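Local structure of DNA replication initiator (Cdc21/Cdc54) (1LTL) at residues I130-F135 / H143-Q148; F135-C140 / S160-R165. The protein probably acts, as a full-length archaeal MCM, as an ATP-driven single-stranded DNA helicase in replication, this chain being its N-terminal part with a zinc site. All coordinates share one frame; numbering follows the deposited sequence.

Strand 113-137 carries both contacts, a worked example of one chain segment serving two purposes, pairing in a sheet and then delivering metal ligands. It runs straight on from contact 1 into contact 2; Phe135, which makes its cross-strand contacts in contact 1, is also the first residue of the segment used in contact 2, and the two centres lie 14 Å apart. Contact 1 is the antiparallel ladder of a hairpin, whereas contact 2 brings the hairpin's turn onto a second cysteine-bearing loop round the zinc. His144 of contact 1 bridges them: its CE1 packs 4.1 Å from CB of Cys137, and its side chain comes within about 5 Å of the zinc at nearest atoms. His143 likewise lies against Glu136.

Contact 1 of 2, residues I130-F135 / H143-Q148; sequences IVKAVF and HHAVTQ
Phe135 and His144 form a hydrogen-bonded antiparallel pair, Phe135 N bonding to His144 O (2.6 Å) and His144 N to Phe135 O. One step back, Val134 and Ala145 make a non-hydrogen-bonded pair, where Val134 CG2 rests 4.2 Å from Ala145 CB. Ala133 and Val146 are again hydrogen-bonded, and on their face of the sheet lies the Phe135 ring. With CG anti to the carbonyl carbon (chi1 -59°), that ring runs back along the ladder and presents an edge, not a face, to Val146: CE1 meets Val146 CB at 4.0 Å and CG2 at the same distance, while CD1 also lies near CG2.

Past the non-hydrogen-bonded Lys132-Thr147 pair, Gln148 N bonds Val131 O (2.7 Å). The Gln148 side chain, bent at chi2 (-62°), curls back so that NE2 reaches Val146 O at 2.8 Å. Val146 O lies close to the plane of the Gln148 amide, while NE2 stands well above the plane of the Val146 carbonyl; Ala133 N approaches the same oxygen from the opposite face, gripping it with two bonds. NE2 also packs on Ala133 CB (3.8 Å), while OE1 accepts from Thr154 N, which helps fix the amide's rotation. Replacing Gln148 by alanine is likely to leave Val146 O with one donor fewer, Thr154 N without this acceptor and a gap beside Ala133.

Val131 and Lys132 both face Glu175 in a classic beta bulge, where the long strand 113-137 turns a corner and leaves the OB barrel for the hairpin. Strand 167-169 lies under the Ala133 and Phe135 side chains, which touch Leu169, and Phe235 of a neighbouring subunit packs on Ile130.

Contact 2 of 2, residues F135-C140 / S160-R165; sequences FECRGC and SECGGR. With ZN (zinc ion), chain G.
Cys137, Cys140 and Cys162 converge on a single zinc ion, which ties the two loops together through their sulfurs. Cys162 can be followed outward: its CB packs 4.1 Å from Cys140 CB and stands back from the metal, while its SG binds the zinc at 2.4 Å. That same sulfur lies 3.9 Å from Cys140 SG and 4.0 Å from Cys137 SG, as sharing one metal requires, and also touches Gly139 C. A chi1 of 77° sets the sulfur between the backbone N and the carbonyl carbon, turned inward to the metal. Cys159, from the loop just before, supplies the fourth ligand, so two CxxC pairs build a Cys4 site of the zinc-ribbon kind on this extension of the MCM OB domain.

Cys137 reaches the zinc differently, its SG anti to the backbone N (chi1 173°). Gly139 N donates to this sulfur at 3.2 Å, a second-shell bond likely to ease the negative charge of a thiolate. Gly164 CA lies beside the same sulfur. At the subunit boundary, Cys140 packs on Cys140 of a neighbouring subunit, and Cys162 O accepts from Arg165 NH2 of yet another.

Contact 1 of 2, residues I130-F135 / H143-Q148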
ATOM      1  N   ILE A 130      24.404 -16.207 -21.767  1.00 26.48           N
ATOM      2  CA  ILE A 130      23.430 -15.406 -22.466  1.00 26.92           C
ATOM      3  C   ILE A 130      24.050 -14.100 -22.905  1.00 29.74           C
ATOM      4  O   ILE A 130      24.659 -13.411 -22.097  1.00 32.69           O
ATOM      5  CB  ILE A 130      22.223 -15.116 -21.571  1.00 25.72           C
ATOM      6  CG1 ILE A 130      21.612 -16.437 -21.117  1.00 25.21           C
ATOM      7  CG2 ILE A 130      21.220 -14.263 -22.305  1.00 22.83           C
ATOM      8  CD1 ILE A 130      20.408 -16.307 -20.262  1.00 22.70           C
ATOM      9  N   VAL A 131      23.925 -13.761 -24.187  1.00 31.90           N
ATOM     10  CA  VAL A 131      24.464 -12.490 -24.672  1.00 32.49           C
ATOM     11  C   VAL A 131      23.328 -11.523 -24.814  1.00 32.52           C
ATOM     12  O   VAL A 131      23.494 -10.342 -24.585  1.00 34.29           O
ATOM     13  CB  VAL A 131      25.116 -12.588 -26.058  1.00 33.39           C
ATOM     14  CG1 VAL A 131      26.562 -13.016 -25.931  1.00 36.00           C
ATOM     15  CG2 VAL A 131      24.340 -13.549 -26.923  1.00 33.91           C
ATOM     16  N   LYS A 132      22.170 -12.021 -25.219  1.00 32.83           N
ATOM     17  CA  LYS A 132      21.012 -11.160 -25.380  1.00 33.11           C
ATOM     18  C   LYS A 132      19.893 -11.783 -24.583  1.00 30.68           C
ATOM     19  O   LYS A 132      19.294 -12.757 -25.014  1.00 30.39           O
ATOM     20  CB  LYS A 132      20.627 -11.061 -26.859  1.00 38.51           C
ATOM     21  CG  LYS A 132      19.546 -10.024 -27.167  1.00 45.18           C
ATOM     22  CD  LYS A 132      19.255  -9.923 -28.679  1.00 51.26           C
ATOM     23  CE  LYS A 132      20.513  -9.502 -29.487  1.00 54.79           C
ATOM     24  NZ  LYS A 132      20.378  -9.647 -30.991  1.00 55.48           N
ATOM     25  N   ALA A 133      19.645 -11.237 -23.397  1.00 28.69           N
ATOM     26  CA  ALA A 133      18.597 -11.740 -22.520  1.00 26.17           C
ATOM     27  C   ALA A 133      17.280 -11.073 -22.849  1.00 24.78           C
ATOM     28  O   ALA A 133      17.207  -9.865 -23.052  1.00 24.14           O
ATOM     29  CB  ALA A 133      18.948 -11.480 -21.082  1.00 25.77           C
ATOM     30  N   VAL A 134      16.231 -11.867 -22.912  1.00 23.09           N
ATOM     31  CA  VAL A 134      14.931 -11.311 -23.202  1.00 22.06           C
ATOM     32  C   VAL A 134      14.090 -11.341 -21.941  1.00 21.72           C
ATOM     33  O   VAL A 134      13.975 -12.376 -21.295  1.00 23.51           O
ATOM     34  CB  VAL A 134      14.243 -12.101 -24.311  1.00 21.45           C
ATOM     35  CG1 VAL A 134      12.815 -11.639 -24.467  1.00 18.73           C
ATOM     36  CG2 VAL A 134      15.011 -11.914 -25.599  1.00 18.77           C
ATOM     37  N   PHE A 135      13.513 -10.209 -21.573  1.00 19.96           N
ATOM     38  CA  PHE A 135      12.705 -10.190 -20.374  1.00 19.39           C
ATOM     39  C   PHE A 135      11.247  -9.889 -20.660  1.00 21.43           C
ATOM     40  O   PHE A 135      10.899  -9.206 -21.633  1.00 19.88           O
ATOM     41  CB  PHE A 135      13.200  -9.143 -19.382  1.00 18.42           C
ATOM     42  CG  PHE A 135      14.621  -9.324 -18.940  1.00 16.90           C
ATOM     43  CD1 PHE A 135      15.664  -8.851 -19.709  1.00 15.39           C
ATOM     44  CD2 PHE A 135      14.912  -9.924 -17.725  1.00 15.48           C
ATOM     45  CE1 PHE A 135      16.964  -8.977 -19.278  1.00 14.97           C
ATOM     46  CE2 PHE A 135      16.213 -10.051 -17.288  1.00 13.82           C
ATOM     47  CZ  PHE A 135      17.236  -9.577 -18.064  1.00 14.33           C
ATOM     48  N   HIS A 143       7.721  -7.750 -24.121  1.00 29.21           N
ATOM     49  CA  HIS A 143       9.068  -8.321 -24.139  1.00 32.16           C
ATOM     50  C   HIS A 143      10.156  -7.275 -24.410  1.00 35.20           C
ATOM     51  O   HIS A 143       9.991  -6.397 -25.250  1.00 36.15           O
ATOM     52  CB  HIS A 143       9.137  -9.424 -25.184  1.00 32.22           C
ATOM     53  CG  HIS A 143       8.424 -10.684 -24.784  1.00 34.46           C
ATOM     54  ND1 HIS A 143       7.425 -10.710 -23.833  1.00 37.04           N
ATOM     55  CD2 HIS A 143       8.574 -11.969 -25.193  1.00 34.97           C
ATOM     56  CE1 HIS A 143       6.996 -11.949 -23.670  1.00 35.63           C
ATOM     57  NE2 HIS A 143       7.674 -12.732 -24.481  1.00 35.24           N
ATOM     58  N   HIS A 144      11.261  -7.350 -23.675  1.00 38.63           N
ATOM     59  CA  HIS A 144      12.385  -6.415 -23.843  1.00 40.72           C
ATOM     60  C   HIS A 144      13.671  -7.235 -23.929  1.00 39.46           C
ATOM     61  O   HIS A 144      13.865  -8.158 -23.140  1.00 40.14           O
ATOM     62  CB  HIS A 144      12.509  -5.453 -22.635  1.00 44.68           C
ATOM     63  CG  HIS A 144      11.352  -4.506 -22.469  1.00 49.61           C
ATOM     64  ND1 HIS A 144      10.192  -4.844 -21.798  1.00 49.74           N
ATOM     65  CD2 HIS A 144      11.182  -3.229 -22.886  1.00 52.06           C
ATOM     66  CE1 HIS A 144       9.363  -3.820 -21.814  1.00 50.12           C
ATOM     67  NE2 HIS A 144       9.928  -2.826 -22.464  1.00 51.88           N
ATOM     68  N   ALA A 145      14.544  -6.917 -24.879  1.00 38.14           N
ATOM     69  CA  ALA A 145      15.824  -7.624 -25.005  1.00 36.17           C
ATOM     70  C   ALA A 145      16.920  -6.733 -24.420  1.00 36.04           C
ATOM     71  O   ALA A 145      16.884  -5.515 -24.562  1.00 36.68           O
ATOM     72  CB  ALA A 145      16.113  -7.927 -26.452  1.00 34.81           C
ATOM     73  N   VAL A 146      17.889  -7.330 -23.745  1.00 34.98           N
ATOM     74  CA  VAL A 146      18.960  -6.542 -23.152  1.00 35.98           C
ATOM     75  C   VAL A 146      20.283  -7.265 -23.315  1.00 36.93           C
ATOM     76  O   VAL A 146      20.431  -8.407 -22.873  1.00 38.27           O
ATOM     77  CB  VAL A 146      18.720  -6.309 -21.647  1.00 35.63           C
ATOM     78  CG1 VAL A 146      19.858  -5.506 -21.046  1.00 36.64           C
ATOM     79  CG2 VAL A 146      17.418  -5.609 -21.442  1.00 34.96           C
ATOM     80  N   THR A 147      21.253  -6.597 -23.930  1.00 37.19           N
ATOM     81  CA  THR A 147      22.558  -7.201 -24.143  1.00 36.53           C
ATOM     82  C   THR A 147      23.320  -7.348 -22.841  1.00 35.44           C
ATOM     83  O   THR A 147      23.416  -6.410 -22.061  1.00 35.09           O
ATOM     84  CB  THR A 147      23.381  -6.379 -25.103  1.00 36.53           C
ATOM     85  OG1 THR A 147      22.691  -6.281 -26.350  1.00 38.37           O
ATOM     86  CG2 THR A 147      24.703  -7.042 -25.335  1.00 40.13           C
ATOM     87  N   GLN A 148      23.849  -8.540 -22.619  1.00 34.94           N
ATOM     88  CA  GLN A 148      24.589  -8.835 -21.411  1.00 36.63           C
ATOM     89  C   GLN A 148      26.051  -8.893 -21.740  1.00 38.32           C
ATOM     90  O   GLN A 148      26.422  -9.301 -22.831  1.00 40.56           O
ATOM     91  CB  GLN A 148      24.164 -10.179 -20.848  1.00 36.18           C
ATOM     92  CG  GLN A 148      22.688 -10.308 -20.684  1.00 36.13           C
ATOM     93  CD  GLN A 148      22.161  -9.303 -19.712  1.00 37.00           C
ATOM     94  OE1 GLN A 148      22.640  -9.218 -18.585  1.00 38.22           O
ATOM     95  NE2 GLN A 148      21.172  -8.526 -20.136  1.00 37.21           N
TER

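Contact 2 of 2, residues F135-C140 / S160-R165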
ATOM      1  N   PHE A 135      13.513 -10.209 -21.573  1.00 19.96           N
ATOM      2  CA  PHE A 135      12.705 -10.190 -20.374  1.00 19.39           C
ATOM      3  C   PHE A 135      11.247  -9.889 -20.660  1.00 21.43           C
ATOM      4  O   PHE A 135      10.899  -9.206 -21.633  1.00 19.88           O
ATOM      5  CB  PHE A 135      13.200  -9.143 -19.382  1.00 18.42           C
ATOM      6  CG  PHE A 135      14.621  -9.324 -18.940  1.00 16.90           C
ATOM      7  CD1 PHE A 135      15.664  -8.851 -19.709  1.00 15.39           C
ATOM      8  CD2 PHE A 135      14.912  -9.924 -17.725  1.00 15.48           C
ATOM      9  CE1 PHE A 135      16.964  -8.977 -19.278  1.00 14.97           C
ATOM     10  CE2 PHE A 135      16.213 -10.051 -17.288  1.00 13.82           C
ATOM     11  CZ  PHE A 135      17.236  -9.577 -18.064  1.00 14.33           C
ATOM     12  N   GLU A 136      10.393 -10.417 -19.790  1.00 22.56           N
ATOM     13  CA  GLU A 136       8.967 -10.171 -19.870  1.00 22.17           C
ATOM     14  C   GLU A 136       8.687  -9.195 -18.735  1.00 23.14           C
ATOM     15  O   GLU A 136       8.995  -9.454 -17.575  1.00 22.94           O
ATOM     16  CB  GLU A 136       8.180 -11.445 -19.632  1.00 25.59           C
ATOM     17  CG  GLU A 136       6.676 -11.253 -19.604  1.00 29.00           C
ATOM     18  CD  GLU A 136       5.954 -12.471 -19.029  1.00 33.77           C
ATOM     19  OE1 GLU A 136       5.973 -12.671 -17.783  1.00 34.01           O
ATOM     20  OE2 GLU A 136       5.373 -13.243 -19.832  1.00 37.17           O
ATOM     21  N   CYS A 137       8.135  -8.050 -19.086  1.00 22.23           N
ATOM     22  CA  CYS A 137       7.794  -7.065 -18.093  1.00 21.59           C
ATOM     23  C   CYS A 137       6.568  -7.561 -17.319  1.00 23.12           C
ATOM     24  O   CYS A 137       5.528  -7.816 -17.906  1.00 22.68           O
ATOM     25  CB  CYS A 137       7.467  -5.746 -18.761  1.00 18.54           C
ATOM     26  SG  CYS A 137       6.852  -4.582 -17.562  1.00 18.28           S
ATOM     27  N   ARG A 138       6.688  -7.684 -16.004  1.00 24.79           N
ATOM     28  CA  ARG A 138       5.586  -8.161 -15.200  1.00 26.55           C
ATOM     29  C   ARG A 138       4.463  -7.165 -15.088  1.00 26.18           C
ATOM     30  O   ARG A 138       3.409  -7.464 -14.551  1.00 29.65           O
ATOM     31  CB  ARG A 138       6.098  -8.570 -13.825  1.00 31.26           C
ATOM     32  CG  ARG A 138       7.077  -9.704 -13.948  1.00 38.20           C
ATOM     33  CD  ARG A 138       7.511 -10.258 -12.624  1.00 45.92           C
ATOM     34  NE  ARG A 138       7.522 -11.716 -12.682  1.00 54.16           N
ATOM     35  CZ  ARG A 138       8.360 -12.494 -11.998  1.00 58.09           C
ATOM     36  NH1 ARG A 138       9.274 -11.946 -11.192  1.00 58.64           N
ATOM     37  NH2 ARG A 138       8.278 -13.825 -12.115  1.00 59.57           N
ATOM     38  N   GLY A 139       4.687  -5.978 -15.617  1.00 26.11           N
ATOM     39  CA  GLY A 139       3.675  -4.949 -15.564  1.00 24.54           C
ATOM     40  C   GLY A 139       2.693  -5.011 -16.712  1.00 24.65           C
ATOM     41  O   GLY A 139       1.494  -4.918 -16.480  1.00 26.07           O
ATOM     42  N   CYS A 140       3.193  -5.169 -17.936  1.00 22.86           N
ATOM     43  CA  CYS A 140       2.349  -5.207 -19.109  1.00 21.50           C
ATOM     44  C   CYS A 140       2.587  -6.416 -19.963  1.00 21.83           C
ATOM     45  O   CYS A 140       2.071  -6.524 -21.058  1.00 23.12           O
ATOM     46  CB  CYS A 140       2.560  -3.966 -19.952  1.00 22.17           C
ATOM     47  SG  CYS A 140       4.190  -3.877 -20.670  1.00 21.61           S
ATOM     48  N   SER A 160       9.732   1.214 -20.431  1.00 38.23           N
ATOM     49  CA  SER A 160       9.323   2.487 -21.030  1.00 39.99           C
ATOM     50  C   SER A 160       7.860   2.566 -21.433  1.00 40.12           C
ATOM     51  O   SER A 160       7.296   3.655 -21.512  1.00 41.30           O
ATOM     52  CB  SER A 160      10.188   2.745 -22.256  1.00 41.72           C
ATOM     53  OG  SER A 160      10.303   1.547 -23.013  1.00 42.43           O
ATOM     54  N   GLU A 161       7.258   1.404 -21.680  1.00 38.76           N
ATOM     55  CA  GLU A 161       5.870   1.300 -22.114  1.00 35.50           C
ATOM     56  C   GLU A 161       4.853   1.518 -21.024  1.00 31.74           C
ATOM     57  O   GLU A 161       3.848   2.179 -21.252  1.00 30.74           O
ATOM     58  CB  GLU A 161       5.631  -0.071 -22.705  1.00 41.32           C
ATOM     59  CG  GLU A 161       6.738  -0.522 -23.609  1.00 47.38           C
ATOM     60  CD  GLU A 161       6.861   0.380 -24.796  1.00 50.65           C
ATOM     61  OE1 GLU A 161       5.867   0.477 -25.543  1.00 52.50           O
ATOM     62  OE2 GLU A 161       7.939   0.988 -24.975  1.00 53.54           O
ATOM     63  N   CYS A 162       5.104   0.943 -19.852  1.00 27.32           N
ATOM     64  CA  CYS A 162       4.170   1.084 -18.755  1.00 25.50           C
ATOM     65  C   CYS A 162       4.765   1.581 -17.444  1.00 24.73           C
ATOM     66  O   CYS A 162       4.038   1.800 -16.471  1.00 24.54           O
ATOM     67  CB  CYS A 162       3.471  -0.234 -18.505  1.00 24.67           C
ATOM     68  SG  CYS A 162       4.480  -1.407 -17.650  1.00 27.94           S
ATOM     69  N   GLY A 163       6.079   1.761 -17.412  1.00 24.18           N
ATOM     70  CA  GLY A 163       6.730   2.238 -16.208  1.00 22.93           C
ATOM     71  C   GLY A 163       7.074   1.127 -15.235  1.00 23.80           C
ATOM     72  O   GLY A 163       7.557   1.373 -14.139  1.00 23.58           O
ATOM     73  N   GLY A 164       6.841  -0.113 -15.632  1.00 23.47           N
ATOM     74  CA  GLY A 164       7.128  -1.215 -14.736  1.00 25.51           C
ATOM     75  C   GLY A 164       8.578  -1.298 -14.320  1.00 24.81           C
ATOM     76  O   GLY A 164       9.450  -0.820 -15.025  1.00 24.49           O
ATOM     77  N   ARG A 165       8.847  -1.905 -13.177  1.00 24.82           N
ATOM     78  CA  ARG A 165      10.221  -2.025 -12.757  1.00 25.06           C
ATOM     79  C   ARG A 165      10.561  -3.463 -12.426  1.00 26.54           C
ATOM     80  O   ARG A 165      11.668  -3.769 -11.992  1.00 29.23           O
ATOM     81  CB  ARG A 165      10.489  -1.119 -11.562  1.00 22.79           C
ATOM     82  CG  ARG A 165      10.718   0.309 -11.963  1.00 22.90           C
ATOM     83  CD  ARG A 165      10.974   1.145 -10.762  1.00 24.72           C
ATOM     84  NE  ARG A 165      11.317   2.518 -11.092  1.00 28.46           N
ATOM     85  CZ  ARG A 165      10.493   3.404 -11.646  1.00 28.81           C
ATOM     86  NH1 ARG A 165       9.258   3.066 -11.952  1.00 28.59           N
ATOM     87  NH2 ARG A 165      10.896   4.654 -11.863  1.00 29.97           N
TER
HETATM   88 ZN    ZN G 275       5.849  -2.902 -18.987  1.00 56.09          ZN